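Local atomic coordinates of integral membrane indolylacetylinositol arabinosyltransferase EmbB (PDB entry 7BVC), a protein that probably transfers arabinose units in the membrane to build the arabinan of mycobacterial cell-wall arabinogalactan, and binds ethambutol in this structure. Residues Leu238-Leu243 and Trp462-Pro467; Leu36-Ser41 and Ala471-Leu476; Leu399-Leu404 and Thr422-Thr427; Gly392-Gly397 and Leu428-Thr433; Arg242-Asp247 and Arg413-Ala418. All coordinates share one frame; numbering follows the deposited sequence.

Contact 1. Residues Leu238-Leu243 and Trp462-Pro467; sequences LALWRL and WPLIAP
Leu-240 spreads its two methyl branches over Leu-464 and Pro-467, joining two transmembrane helices of the GT-C fold, 231-244 and 462-472. CD1 of Leu-240 lies 4.0 Å from CD2 of Leu-464, and CD2 of Leu-240 lies just as far from CB of Pro-467. Both partners are met with the side chains crossing at about a right angle. The fork works because CG of Leu-240 stands anti to the backbone N (chi1 175°), which sends the branches out toward the other helix. No hydrogen bond crosses between the segments. The axes run roughly antiparallel, at 142°, with a closest approach of 10.1 Å; leucines are long enough to bridge that gap. The two prolines offer compact, rigid rings, and Pro-467, with no N-H to give to the preceding turn, lies at a kink of its helix. Further out, Ala-418 of helix 415-428 touches Leu-240 and Leu-414 touches Leu-464, while Val-23 and Ala-26 of helix 22-31 pack on Leu-243. At that end of the patch, one turn on from Leu-240, CD1 of Leu-243 sits 4.0 Å from CB of Pro-463.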
# COMPACT_ATOMS: atom_id res chain seq x y z
N LEU B 238 -33.07 30.75 -26.86
CA LEU B 238 -33.93 30.88 -28.03
C LEU B 238 -33.52 32.06 -28.89
O LEU B 238 -33.56 31.98 -30.13
CB LEU B 238 -35.39 31.01 -27.60
CG LEU B 238 -36.05 29.77 -27.00
CD1 LEU B 238 -37.48 30.06 -26.60
CD2 LEU B 238 -35.99 28.61 -27.98
N ALA B 239 -33.13 33.17 -28.26
CA ALA B 239 -32.67 34.33 -29.03
C ALA B 239 -31.38 34.02 -29.78
O ALA B 239 -31.22 34.42 -30.94
CB ALA B 239 -32.49 35.53 -28.11
N LEU B 240 -30.45 33.32 -29.13
CA LEU B 240 -29.22 32.93 -29.81
C LEU B 240 -29.50 31.98 -30.97
O LEU B 240 -28.85 32.04 -32.01
CB LEU B 240 -28.25 32.30 -28.81
CG LEU B 240 -26.94 31.72 -29.37
CD1 LEU B 240 -26.16 32.78 -30.12
CD2 LEU B 240 -26.10 31.13 -28.25
N TRP B 241 -30.48 31.08 -30.80
CA TRP B 241 -30.87 30.20 -31.90
C TRP B 241 -31.45 30.99 -33.07
O TRP B 241 -31.12 30.73 -34.23
CB TRP B 241 -31.88 29.17 -31.39
CG TRP B 241 -32.41 28.26 -32.45
CD1 TRP B 241 -31.72 27.73 -33.49
CD2 TRP B 241 -33.75 27.77 -32.57
NE1 TRP B 241 -32.54 26.94 -34.25
CE2 TRP B 241 -33.79 26.94 -33.70
CE3 TRP B 241 -34.91 27.94 -31.81
CZ2 TRP B 241 -34.95 26.30 -34.11
CZ3 TRP B 241 -36.07 27.30 -32.22
CH2 TRP B 241 -36.08 26.49 -33.36
N ARG B 242 -32.32 31.96 -32.77
CA ARG B 242 -32.87 32.80 -33.82
C ARG B 242 -31.77 33.59 -34.53
O ARG B 242 -31.85 33.80 -35.75
CB ARG B 242 -33.92 33.74 -33.24
CG ARG B 242 -34.22 34.96 -34.08
CD ARG B 242 -35.04 34.60 -35.31
NE ARG B 242 -35.02 35.67 -36.30
CZ ARG B 242 -34.34 35.62 -37.44
NH1 ARG B 242 -33.62 34.55 -37.74
NH2 ARG B 242 -34.37 36.64 -38.29
N LEU B 243 -30.75 34.02 -33.80
CA LEU B 243 -29.63 34.71 -34.43
C LEU B 243 -28.81 33.76 -35.30
O LEU B 243 -28.33 34.15 -36.37
CB LEU B 243 -28.73 35.35 -33.37
CG LEU B 243 -29.16 36.70 -32.80
CD1 LEU B 243 -28.04 37.31 -31.99
CD2 LEU B 243 -29.58 37.63 -33.92
N TRP B 462 -21.52 40.95 -27.60
CA TRP B 462 -22.34 40.67 -26.42
C TRP B 462 -23.52 39.75 -26.73
O TRP B 462 -23.78 38.83 -25.95
CB TRP B 462 -22.83 41.98 -25.79
CG TRP B 462 -21.75 42.71 -25.06
CD1 TRP B 462 -21.21 43.92 -25.38
CD2 TRP B 462 -21.05 42.26 -23.89
NE1 TRP B 462 -20.23 44.25 -24.48
CE2 TRP B 462 -20.11 43.25 -23.55
CE3 TRP B 462 -21.13 41.11 -23.09
CZ2 TRP B 462 -19.27 43.14 -22.46
CZ3 TRP B 462 -20.29 41.00 -22.00
CH2 TRP B 462 -19.37 42.01 -21.70
N PRO B 463 -24.26 39.94 -27.84
CA PRO B 463 -25.32 38.97 -28.16
C PRO B 463 -24.82 37.55 -28.34
O PRO B 463 -25.64 36.62 -28.33
CB PRO B 463 -25.93 39.52 -29.46
CG PRO B 463 -24.99 40.56 -29.93
CD PRO B 463 -24.32 41.11 -28.73
N LEU B 464 -23.52 37.35 -28.51
CA LEU B 464 -22.95 36.01 -28.60
C LEU B 464 -22.29 35.55 -27.30
O LEU B 464 -22.16 34.34 -27.09
CB LEU B 464 -21.92 35.94 -29.73
CG LEU B 464 -22.40 36.34 -31.13
CD1 LEU B 464 -21.23 36.37 -32.09
CD2 LEU B 464 -23.47 35.40 -31.63
N ILE B 465 -21.88 36.48 -26.45
CA ILE B 465 -21.17 36.12 -25.22
C ILE B 465 -22.13 35.97 -24.04
O ILE B 465 -21.98 35.06 -23.23
CB ILE B 465 -20.07 37.15 -24.93
CG1 ILE B 465 -18.88 36.93 -25.86
CG2 ILE B 465 -19.62 37.08 -23.48
CD1 ILE B 465 -18.27 35.56 -25.75
N ALA B 466 -23.13 36.86 -23.93
CA ALA B 466 -24.00 36.83 -22.75
C ALA B 466 -24.82 35.56 -22.65
O ALA B 466 -24.93 35.00 -21.54
CB ALA B 466 -24.87 38.09 -22.73
N PRO B 467 -25.45 35.05 -23.72
CA PRO B 467 -26.08 33.73 -23.62
C PRO B 467 -25.11 32.63 -23.21
O PRO B 467 -25.50 31.71 -22.49
CB PRO B 467 -26.65 33.48 -25.02
CG PRO B 467 -26.11 34.58 -25.88
CD PRO B 467 -25.82 35.72 -24.98

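Contact 2. Residues Leu36-Ser41 and Ala471-Leu476; sequences LGFVLS and AGTVIL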
# COMPACT_ATOMS: atom_id res chain seq x y z
N LEU B 36 -28.87 39.38 -17.03
CA LEU B 36 -29.61 39.26 -15.78
C LEU B 36 -29.80 37.80 -15.39
O LEU B 36 -29.79 37.48 -14.19
CB LEU B 36 -30.95 39.99 -15.87
CG LEU B 36 -32.09 39.43 -16.73
CD1 LEU B 36 -33.02 38.55 -15.91
CD2 LEU B 36 -32.87 40.57 -17.37
N GLY B 37 -29.94 36.91 -16.36
CA GLY B 37 -29.97 35.49 -16.07
C GLY B 37 -28.66 34.94 -15.55
O GLY B 37 -28.63 33.81 -15.05
N PHE B 38 -27.57 35.71 -15.65
CA PHE B 38 -26.29 35.35 -15.06
C PHE B 38 -26.05 36.04 -13.73
O PHE B 38 -25.44 35.43 -12.84
CB PHE B 38 -25.15 35.70 -16.03
CG PHE B 38 -23.83 35.90 -15.36
CD1 PHE B 38 -23.08 34.82 -14.93
CD2 PHE B 38 -23.32 37.18 -15.16
CE1 PHE B 38 -21.85 35.01 -14.32
CE2 PHE B 38 -22.10 37.37 -14.55
CZ PHE B 38 -21.36 36.28 -14.12
N VAL B 39 -26.51 37.28 -13.56
CA VAL B 39 -26.38 37.93 -12.27
C VAL B 39 -27.40 37.41 -11.26
O VAL B 39 -27.23 37.63 -10.06
CB VAL B 39 -26.51 39.46 -12.38
CG1 VAL B 39 -25.57 40.00 -13.44
CG2 VAL B 39 -27.95 39.86 -12.66
N LEU B 40 -28.46 36.74 -11.72
CA LEU B 40 -29.41 36.13 -10.80
C LEU B 40 -28.94 34.78 -10.28
O LEU B 40 -29.40 34.35 -9.22
CB LEU B 40 -30.77 35.96 -11.47
CG LEU B 40 -31.75 37.13 -11.33
CD1 LEU B 40 -33.12 36.74 -11.85
CD2 LEU B 40 -31.83 37.59 -9.89
N SER B 41 -28.04 34.11 -11.00
CA SER B 41 -27.57 32.80 -10.58
C SER B 41 -26.47 32.87 -9.53
O SER B 41 -26.30 31.91 -8.78
CB SER B 41 -27.07 32.01 -11.79
OG SER B 41 -28.13 31.74 -12.70
N ALA B 471 -25.80 30.37 -19.94
CA ALA B 471 -25.82 28.92 -20.06
C ALA B 471 -24.88 28.27 -19.06
O ALA B 471 -25.23 27.28 -18.41
CB ALA B 471 -25.45 28.52 -21.49
N GLY B 472 -23.67 28.82 -18.92
CA GLY B 472 -22.71 28.24 -17.99
C GLY B 472 -23.13 28.42 -16.54
O GLY B 472 -23.02 27.49 -15.74
N THR B 473 -23.60 29.61 -16.18
CA THR B 473 -23.99 29.90 -14.80
C THR B 473 -25.50 29.74 -14.64
O THR B 473 -26.25 30.69 -14.48
CB THR B 473 -23.53 31.30 -14.41
OG1 THR B 473 -22.19 31.52 -14.88
CG2 THR B 473 -23.55 31.47 -12.90
N VAL B 474 -25.93 28.48 -14.71
CA VAL B 474 -27.32 28.14 -14.43
C VAL B 474 -27.45 26.96 -13.48
O VAL B 474 -28.53 26.76 -12.89
CB VAL B 474 -28.09 27.86 -15.74
CG1 VAL B 474 -27.62 26.56 -16.37
CG2 VAL B 474 -29.60 27.85 -15.51
N ILE B 475 -26.41 26.16 -13.27
CA ILE B 475 -26.49 25.04 -12.34
C ILE B 475 -26.45 25.49 -10.89
O ILE B 475 -26.70 24.67 -10.00
CB ILE B 475 -25.35 24.03 -12.60
CG1 ILE B 475 -25.69 22.68 -11.97
CG2 ILE B 475 -24.03 24.56 -12.08
CD1 ILE B 475 -24.62 21.64 -12.12
N LEU B 476 -26.13 26.75 -10.62
CA LEU B 476 -26.17 27.24 -9.25
C LEU B 476 -27.58 27.22 -8.68
O LEU B 476 -27.76 26.94 -7.49
CB LEU B 476 -25.58 28.65 -9.17
CG LEU B 476 -24.10 28.77 -9.53
CD1 LEU B 476 -23.57 30.15 -9.20
CD2 LEU B 476 -23.29 27.70 -8.82
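Phe-38 and Thr-473, and Ser-41 and Leu-476, bring their CA atoms to 5.9 Å, so two segments of the chain draw close where predicted transmembrane stretches lose regular helical form. The contact joins the N-terminal membrane helix region to the end of helix 462-472 in the GT-C transmembrane domain. Thr-473 is the first residue to leave helical phi/psi there, and its carbonyl O lies within hydrogen-bonding distance of Ser-41 OG, at 2.8 Å. That OG is also 3.2 Å from Gly-37 O of its own segment. It has a single proton for these two carbonyl oxygens, and a small hydroxyl-bearing residue suits a site wedged between them. With chi1 at -65°, OG stands anti to the Ser-41 carbonyl carbon, which turns it toward both. CB of Ser-41 packs against CG2 of Thr-473, 3.7 Å away. Phe-38 meets the same threonine by the rim of its ring: Thr-473 CB lies in the ring plane, 3.6 Å from CD1. The Thr-473 hydroxyl makes a weak hydrogen bond back to Leu-469 O. Ala-229 borders Ser-41, and Thr-233 of helix 231-244 borders Val-474. Leu-476 lays its apolar chain beside the Ser-41 carbonyl, with CD1 3.3 Å from Ser-41 O.

Contact 3. Residues Leu399-Leu404 and Thr422-Thr427; sequences LITYVL and TTAAFT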
# COMPACT_ATOMS: atom_id res chain seq x y z
N LEU B 399 -19.84 12.23 -23.27
CA LEU B 399 -20.00 11.87 -24.67
C LEU B 399 -20.97 12.81 -25.38
O LEU B 399 -20.74 13.19 -26.54
CB LEU B 399 -20.48 10.42 -24.79
CG LEU B 399 -20.40 9.78 -26.18
CD1 LEU B 399 -18.96 9.57 -26.59
CD2 LEU B 399 -21.17 8.47 -26.20
N ILE B 400 -22.05 13.20 -24.71
CA ILE B 400 -23.00 14.14 -25.29
C ILE B 400 -22.34 15.49 -25.53
O ILE B 400 -22.61 16.16 -26.54
CB ILE B 400 -24.25 14.27 -24.40
CG1 ILE B 400 -25.02 12.95 -24.36
CG2 ILE B 400 -25.16 15.38 -24.90
CD1 ILE B 400 -26.20 12.97 -23.41
N THR B 401 -21.47 15.91 -24.62
CA THR B 401 -20.76 17.18 -24.81
C THR B 401 -19.90 17.14 -26.06
O THR B 401 -19.91 18.08 -26.87
CB THR B 401 -19.91 17.49 -23.57
OG1 THR B 401 -20.75 17.58 -22.42
CG2 THR B 401 -19.17 18.80 -23.76
N TYR B 402 -19.13 16.06 -26.24
CA TYR B 402 -18.31 15.92 -27.44
C TYR B 402 -19.16 15.90 -28.70
O TYR B 402 -18.81 16.54 -29.70
CB TYR B 402 -17.47 14.64 -27.33
CG TYR B 402 -16.73 14.25 -28.59
CD1 TYR B 402 -15.51 14.84 -28.91
CD2 TYR B 402 -17.24 13.29 -29.45
CE1 TYR B 402 -14.83 14.48 -30.05
CE2 TYR B 402 -16.56 12.93 -30.59
CZ TYR B 402 -15.35 13.52 -30.89
OH TYR B 402 -14.68 13.17 -32.03
N VAL B 403 -20.28 15.17 -28.67
CA VAL B 403 -21.14 15.10 -29.85
C VAL B 403 -21.70 16.48 -30.19
O VAL B 403 -21.74 16.87 -31.37
CB VAL B 403 -22.27 14.08 -29.62
CG1 VAL B 403 -23.31 14.18 -30.71
CG2 VAL B 403 -21.69 12.67 -29.57
N LEU B 404 -22.11 17.24 -29.18
CA LEU B 404 -22.68 18.56 -29.43
C LEU B 404 -21.62 19.53 -29.96
O LEU B 404 -21.91 20.34 -30.84
CB LEU B 404 -23.32 19.11 -28.16
CG LEU B 404 -24.67 18.50 -27.78
CD1 LEU B 404 -25.16 19.06 -26.46
CD2 LEU B 404 -25.69 18.75 -28.87
N THR B 422 -23.92 23.87 -20.85
CA THR B 422 -24.87 23.45 -19.82
C THR B 422 -24.75 21.97 -19.53
O THR B 422 -24.84 21.55 -18.37
CB THR B 422 -26.30 23.79 -20.24
OG1 THR B 422 -26.74 22.85 -21.23
CG2 THR B 422 -26.37 25.18 -20.82
N THR B 423 -24.54 21.15 -20.57
CA THR B 423 -24.36 19.72 -20.35
C THR B 423 -23.12 19.45 -19.50
O THR B 423 -23.17 18.63 -18.57
CB THR B 423 -24.26 18.99 -21.69
OG1 THR B 423 -25.47 19.19 -22.43
CG2 THR B 423 -24.06 17.50 -21.47
N ALA B 424 -22.02 20.13 -19.80
CA ALA B 424 -20.79 19.94 -19.03
C ALA B 424 -20.97 20.40 -17.59
O ALA B 424 -20.51 19.73 -16.65
CB ALA B 424 -19.63 20.69 -19.69
N ALA B 425 -21.65 21.53 -17.38
CA ALA B 425 -21.91 21.99 -16.02
C ALA B 425 -22.76 20.99 -15.25
O ALA B 425 -22.45 20.66 -14.10
CB ALA B 425 -22.60 23.36 -16.05
N PHE B 426 -23.82 20.48 -15.87
CA PHE B 426 -24.72 19.57 -15.17
C PHE B 426 -24.05 18.23 -14.87
O PHE B 426 -24.30 17.64 -13.82
CB PHE B 426 -26.00 19.36 -15.98
CG PHE B 426 -27.10 20.29 -15.61
CD1 PHE B 426 -27.24 21.51 -16.26
CD2 PHE B 426 -28.00 19.96 -14.61
CE1 PHE B 426 -28.26 22.37 -15.91
CE2 PHE B 426 -29.02 20.82 -14.27
CZ PHE B 426 -29.15 22.03 -14.92
N THR B 427 -23.20 17.75 -15.77
CA THR B 427 -22.49 16.51 -15.49
C THR B 427 -21.30 16.70 -14.56
O THR B 427 -20.81 15.72 -14.00
CB THR B 427 -22.03 15.84 -16.78
OG1 THR B 427 -21.50 14.55 -16.49
CG2 THR B 427 -20.97 16.66 -17.44
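Thr-401 and Thr-423 mark the closest backbone approach, their CA atoms 6.3 Å apart, where two neighbouring helices run nearly antiparallel. The short axes make an angle of 170° and come within 9.2 Å. Such spacing suits beta-branched and small residues, and the contact is made mainly of these. Thr-423 is at its centre. With OG1 at chi1 -60°, its methyl CG2 is left anti to the backbone N and faces the other helix, where it lies 3.4 Å from OG1 of Thr-401. The two threonines slide past each other in opposite directions, methyl against hydroxyl, and no hydrogen bond joins them. Each hydroxyl is occupied at home instead: Thr-401 OG1 bonds to Gly-397 O and Thr-423 OG1 to Leu-419 O, both carbonyls one turn earlier in the same helix. Pairing within its own helix lets a polar side chain lie in apolar surroundings. Ile-400 and Leu-404 flank Thr-423, each crossing it at about a right angle; Ile-400 presents CG2 to the threonine methyl at 4.2 Å, while Leu-404 brings CD1 to 4.0 Å from Thr-423 OG1. Ala-424 adds a small methyl beside Thr-401. Thr-401 is also touched by Ala-440 of helix 439-443. Helices 391-411 and 415-428, linked by only a few residues, thus form a helical hairpin within the multi-helix transmembrane GT-C domain.

Contact 4. Residues Gly392-Gly397 and Leu428-Thr433; sequences GQIATG and LGIQPT
Ile-394 gives up more surface to this contact than any other residue, pushing its side chain from helix 391-411 into a bend formed by Ile-430, Gln-431 and Thr-433. Its CD1 tip is 3.7 Å from CG2 of Thr-433 and 4.0 Å from CB of Gln-431, while further back CG1 lies 4.3 Å from CG2 of Ile-430. The chain is extended at chi2 (174°), which carries the terminal methyl deep enough to meet both partners. A branched aliphatic residue fits here, since CG1 and CD1 can serve separate partners as it packs against the irregular chain.

Ile-430 comes next in buried surface. It approaches Ile-394 with its CG2 branch and sends CD1 to the aliphatic root of Gln-393, 4.3 Å from that residue's CB. Segment 428-433 has no regular secondary structure, although it lies in a predicted membrane-spanning stretch: after helix 415-428 the GT-C transmembrane chain unwinds before helix 439-443 begins. The loop borders the ethambutol site: at nearest atoms, the Gln-431 side chain is about 4 Å from the drug and about 3 Å from a phosphate ion. CB of Gln-431 rests on Ile-394 while the bent chain leads its amide away from the helix.

Thr-433 contributes its methyl. Its OG1 is anti to the backbone N (chi1 -172°), which leaves CG2 between N and the carbonyl carbon, facing Ile-394. Leu-584 touches both this threonine and Ile-394, and Trp-318 lies against Ile-430.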
# COMPACT_ATOMS: atom_id res chain seq x y z
N GLY B 392 -21.52 5.81 -15.20
CA GLY B 392 -22.12 5.75 -16.52
C GLY B 392 -22.79 7.05 -16.91
O GLY B 392 -22.74 7.46 -18.07
N GLN B 393 -23.41 7.73 -15.94
CA GLN B 393 -24.03 9.02 -16.22
C GLN B 393 -22.99 10.06 -16.61
O GLN B 393 -23.21 10.84 -17.55
CB GLN B 393 -24.83 9.49 -15.01
CG GLN B 393 -26.17 8.80 -14.84
CD GLN B 393 -26.04 7.40 -14.27
OE1 GLN B 393 -26.35 6.41 -14.94
NE2 GLN B 393 -25.56 7.30 -13.04
N ILE B 394 -21.85 10.08 -15.92
CA ILE B 394 -20.81 11.04 -16.26
C ILE B 394 -20.19 10.71 -17.61
O ILE B 394 -19.88 11.62 -18.40
CB ILE B 394 -19.75 11.09 -15.14
CG1 ILE B 394 -20.38 11.58 -13.84
CG2 ILE B 394 -18.61 12.00 -15.53
CD1 ILE B 394 -19.45 11.52 -12.65
N ALA B 395 -20.01 9.43 -17.91
CA ALA B 395 -19.50 9.04 -19.23
C ALA B 395 -20.47 9.47 -20.33
O ALA B 395 -20.04 9.99 -21.37
CB ALA B 395 -19.25 7.54 -19.28
N THR B 396 -21.77 9.28 -20.11
CA THR B 396 -22.75 9.69 -21.11
C THR B 396 -22.79 11.20 -21.27
O THR B 396 -22.94 11.70 -22.39
CB THR B 396 -24.13 9.16 -20.73
OG1 THR B 396 -24.08 7.73 -20.64
CG2 THR B 396 -25.16 9.55 -21.78
N GLY B 397 -22.63 11.95 -20.17
CA GLY B 397 -22.59 13.40 -20.28
C GLY B 397 -21.37 13.88 -21.04
O GLY B 397 -21.47 14.77 -21.90
N LEU B 428 -20.83 17.94 -14.39
CA LEU B 428 -19.87 18.22 -13.33
C LEU B 428 -20.55 18.33 -11.97
O LEU B 428 -19.94 18.01 -10.95
CB LEU B 428 -19.10 19.51 -13.64
CG LEU B 428 -18.00 19.95 -12.68
CD1 LEU B 428 -16.81 20.46 -13.47
CD2 LEU B 428 -18.50 21.01 -11.73
N GLY B 429 -21.81 18.77 -11.95
CA GLY B 429 -22.54 18.89 -10.71
C GLY B 429 -23.01 17.58 -10.12
O GLY B 429 -23.72 17.57 -9.11
N ILE B 430 -22.62 16.46 -10.73
CA ILE B 430 -22.99 15.14 -10.22
C ILE B 430 -21.99 14.65 -9.18
O ILE B 430 -22.36 14.28 -8.06
CB ILE B 430 -23.11 14.13 -11.38
CG1 ILE B 430 -24.29 14.49 -12.29
CG2 ILE B 430 -23.26 12.72 -10.84
CD1 ILE B 430 -24.49 13.51 -13.42
N GLN B 431 -20.71 14.65 -9.53
CA GLN B 431 -19.65 14.19 -8.64
C GLN B 431 -18.41 15.03 -8.92
O GLN B 431 -18.27 15.59 -10.01
CB GLN B 431 -19.34 12.70 -8.86
CG GLN B 431 -20.33 11.76 -8.19
CD GLN B 431 -19.95 11.45 -6.76
OE1 GLN B 431 -19.21 10.51 -6.50
NE2 GLN B 431 -20.45 12.25 -5.83
N PRO B 432 -17.49 15.13 -7.95
CA PRO B 432 -16.24 15.86 -8.21
C PRO B 432 -15.42 15.26 -9.33
O PRO B 432 -14.57 15.97 -9.90
CB PRO B 432 -15.51 15.80 -6.87
CG PRO B 432 -16.11 14.64 -6.15
CD PRO B 432 -17.54 14.60 -6.58
N THR B 433 -15.63 13.99 -9.66
CA THR B 433 -14.94 13.35 -10.77
C THR B 433 -15.56 13.70 -12.12
O THR B 433 -15.14 13.13 -13.14
CB THR B 433 -14.93 11.83 -10.58
OG1 THR B 433 -14.10 11.23 -11.58
CG2 THR B 433 -16.33 11.27 -10.71

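Contact 5. Residues Arg242-Asp247 and Arg413-Ala418; sequences RLDRLD and RLTPAA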
# COMPACT_ATOMS: atom_id res chain seq x y z
N ARG B 242 -32.32 31.96 -32.77
CA ARG B 242 -32.87 32.80 -33.82
C ARG B 242 -31.77 33.59 -34.53
O ARG B 242 -31.85 33.80 -35.75
CB ARG B 242 -33.92 33.74 -33.24
CG ARG B 242 -34.22 34.96 -34.08
CD ARG B 242 -35.04 34.60 -35.31
NE ARG B 242 -35.02 35.67 -36.30
CZ ARG B 242 -34.34 35.62 -37.44
NH1 ARG B 242 -33.62 34.55 -37.74
NH2 ARG B 242 -34.37 36.64 -38.29
N LEU B 243 -30.75 34.02 -33.80
CA LEU B 243 -29.63 34.71 -34.43
C LEU B 243 -28.81 33.76 -35.30
O LEU B 243 -28.33 34.15 -36.37
CB LEU B 243 -28.73 35.35 -33.37
CG LEU B 243 -29.16 36.70 -32.80
CD1 LEU B 243 -28.04 37.31 -31.99
CD2 LEU B 243 -29.58 37.63 -33.92
N ASP B 244 -28.64 32.52 -34.85
CA ASP B 244 -27.90 31.53 -35.63
C ASP B 244 -28.63 31.13 -36.90
O ASP B 244 -28.00 30.75 -37.88
CB ASP B 244 -27.62 30.29 -34.78
CG ASP B 244 -26.44 30.47 -33.85
OD1 ASP B 244 -25.79 31.54 -33.90
OD2 ASP B 244 -26.15 29.53 -33.07
N ARG B 245 -29.96 31.23 -36.89
CA ARG B 245 -30.75 30.78 -38.04
C ARG B 245 -30.68 31.77 -39.20
O ARG B 245 -31.49 31.68 -40.13
CB ARG B 245 -32.21 30.56 -37.63
CG ARG B 245 -32.51 29.16 -37.17
CD ARG B 245 -33.84 29.10 -36.45
NE ARG B 245 -34.97 29.16 -37.37
CZ ARG B 245 -35.60 28.09 -37.85
NH1 ARG B 245 -35.21 26.87 -37.49
NH2 ARG B 245 -36.62 28.23 -38.68
N LEU B 246 -29.74 32.71 -39.16
CA LEU B 246 -29.62 33.69 -40.23
C LEU B 246 -29.05 33.07 -41.51
O LEU B 246 -29.31 33.58 -42.60
CB LEU B 246 -28.75 34.86 -39.79
CG LEU B 246 -29.43 35.94 -38.95
CD1 LEU B 246 -28.43 37.00 -38.53
CD2 LEU B 246 -30.58 36.56 -39.73
N ASP B 247 -28.28 31.99 -41.39
CA ASP B 247 -27.65 31.40 -42.57
C ASP B 247 -28.65 30.70 -43.48
O ASP B 247 -28.25 30.23 -44.55
CB ASP B 247 -26.56 30.41 -42.14
CG ASP B 247 -27.00 29.50 -41.02
OD1 ASP B 247 -28.18 29.57 -40.62
OD2 ASP B 247 -26.17 28.70 -40.54
N ARG B 413 -22.45 26.71 -36.11
CA ARG B 413 -23.38 27.48 -35.29
C ARG B 413 -22.89 27.49 -33.85
O ARG B 413 -21.95 26.78 -33.48
CB ARG B 413 -24.80 26.91 -35.37
CG ARG B 413 -25.47 27.11 -36.71
CD ARG B 413 -26.90 26.61 -36.69
NE ARG B 413 -27.63 26.98 -37.90
CZ ARG B 413 -28.90 26.69 -38.12
NH1 ARG B 413 -29.60 26.02 -37.22
NH2 ARG B 413 -29.48 27.06 -39.25
N LEU B 414 -23.55 28.31 -33.03
CA LEU B 414 -23.20 28.44 -31.62
C LEU B 414 -24.22 27.84 -30.67
O LEU B 414 -23.94 27.73 -29.47
CB LEU B 414 -23.01 29.93 -31.26
CG LEU B 414 -21.63 30.53 -31.54
CD1 LEU B 414 -21.70 32.04 -31.48
CD2 LEU B 414 -20.62 30.00 -30.55
N THR B 415 -25.39 27.43 -31.16
CA THR B 415 -26.41 26.90 -30.26
C THR B 415 -26.02 25.55 -29.69
O THR B 415 -26.16 25.35 -28.46
CB THR B 415 -27.77 26.86 -30.96
OG1 THR B 415 -28.11 28.18 -31.41
CG2 THR B 415 -28.84 26.36 -30.01
N PRO B 416 -25.54 24.57 -30.47
CA PRO B 416 -25.01 23.35 -29.84
C PRO B 416 -23.82 23.62 -28.95
O PRO B 416 -23.67 22.96 -27.91
CB PRO B 416 -24.65 22.46 -31.04
CG PRO B 416 -24.66 23.34 -32.22
CD PRO B 416 -25.63 24.42 -31.94
N ALA B 417 -22.95 24.57 -29.32
CA ALA B 417 -21.84 24.93 -28.45
C ALA B 417 -22.31 25.63 -27.18
O ALA B 417 -21.54 25.70 -26.21
CB ALA B 417 -20.85 25.82 -29.20
N ALA B 418 -23.53 26.15 -27.17
CA ALA B 418 -24.11 26.71 -25.96
C ALA B 418 -24.79 25.66 -25.10
O ALA B 418 -24.75 25.76 -23.87
CB ALA B 418 -25.13 27.80 -26.31
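Asp-244 OD2 takes two hydrogen bonds, each of 2.9 Å: one from the backbone Leu-414 N, the other from Thr-415 OG1. The donors reach it from opposite faces of the carboxylate plane, the amide 44° and the hydroxyl 38° out of it. Aspartate suits the place because its short chain brings an anionic oxygen from the end of helix 231-244 to the start of helix 415-428. Threonine can help from there, as its OG1 stands anti to the carbonyl carbon and turns toward Asp-244. Nearby, Arg-413 stretches out fully to meet Asp-247 in a salt bridge. NH2 of Arg-413 lies 3.1 Å from Asp-247 OD1, on the syn side but somewhat out of the carboxylate plane, and the NE to OD2 bond of the same pair is weak at 3.5 Å. This is a side-on pairing through NE and NH2, with the planes 36° apart and the two bonds unequal. Arg-413 NH2 also bonds to Arg-249 O, which gives the guanidinium a second hold. CA of Arg-245 lies over one guanidinium face, and Arg-455 of helix 446-455 touches both aspartates. Two donors on one oxygen, with a helix amino end and arginines close by, would probably favour the charged form of Asp-244.

Overall arrangement
Contacts 1 and 5 share Arg-242 and Leu-243 and have centres 8 Å apart: contact 1 uses an apolar face of helix 231-244 and contact 5 its polar end. Leu-464 CD2 touches Leu-414 CD1 between them, at 3.8 Å. Contact 2 continues the 462-472 side, and Ile-475 from it packs on Ala-425, Phe-426 and Gly-429, linking to contacts 3 and 4. Those two, with centres 10 Å apart, follow the hairpin of helices 391-411 and 415-428. Its ends look to different ligands: measured from side chain to ligand, Gln-431 in contact 4 lies about 4 Å from ethambutol, whereas Leu-404 and Arg-413 are about 8 and 9 Å from 4'-phosphopantetheine.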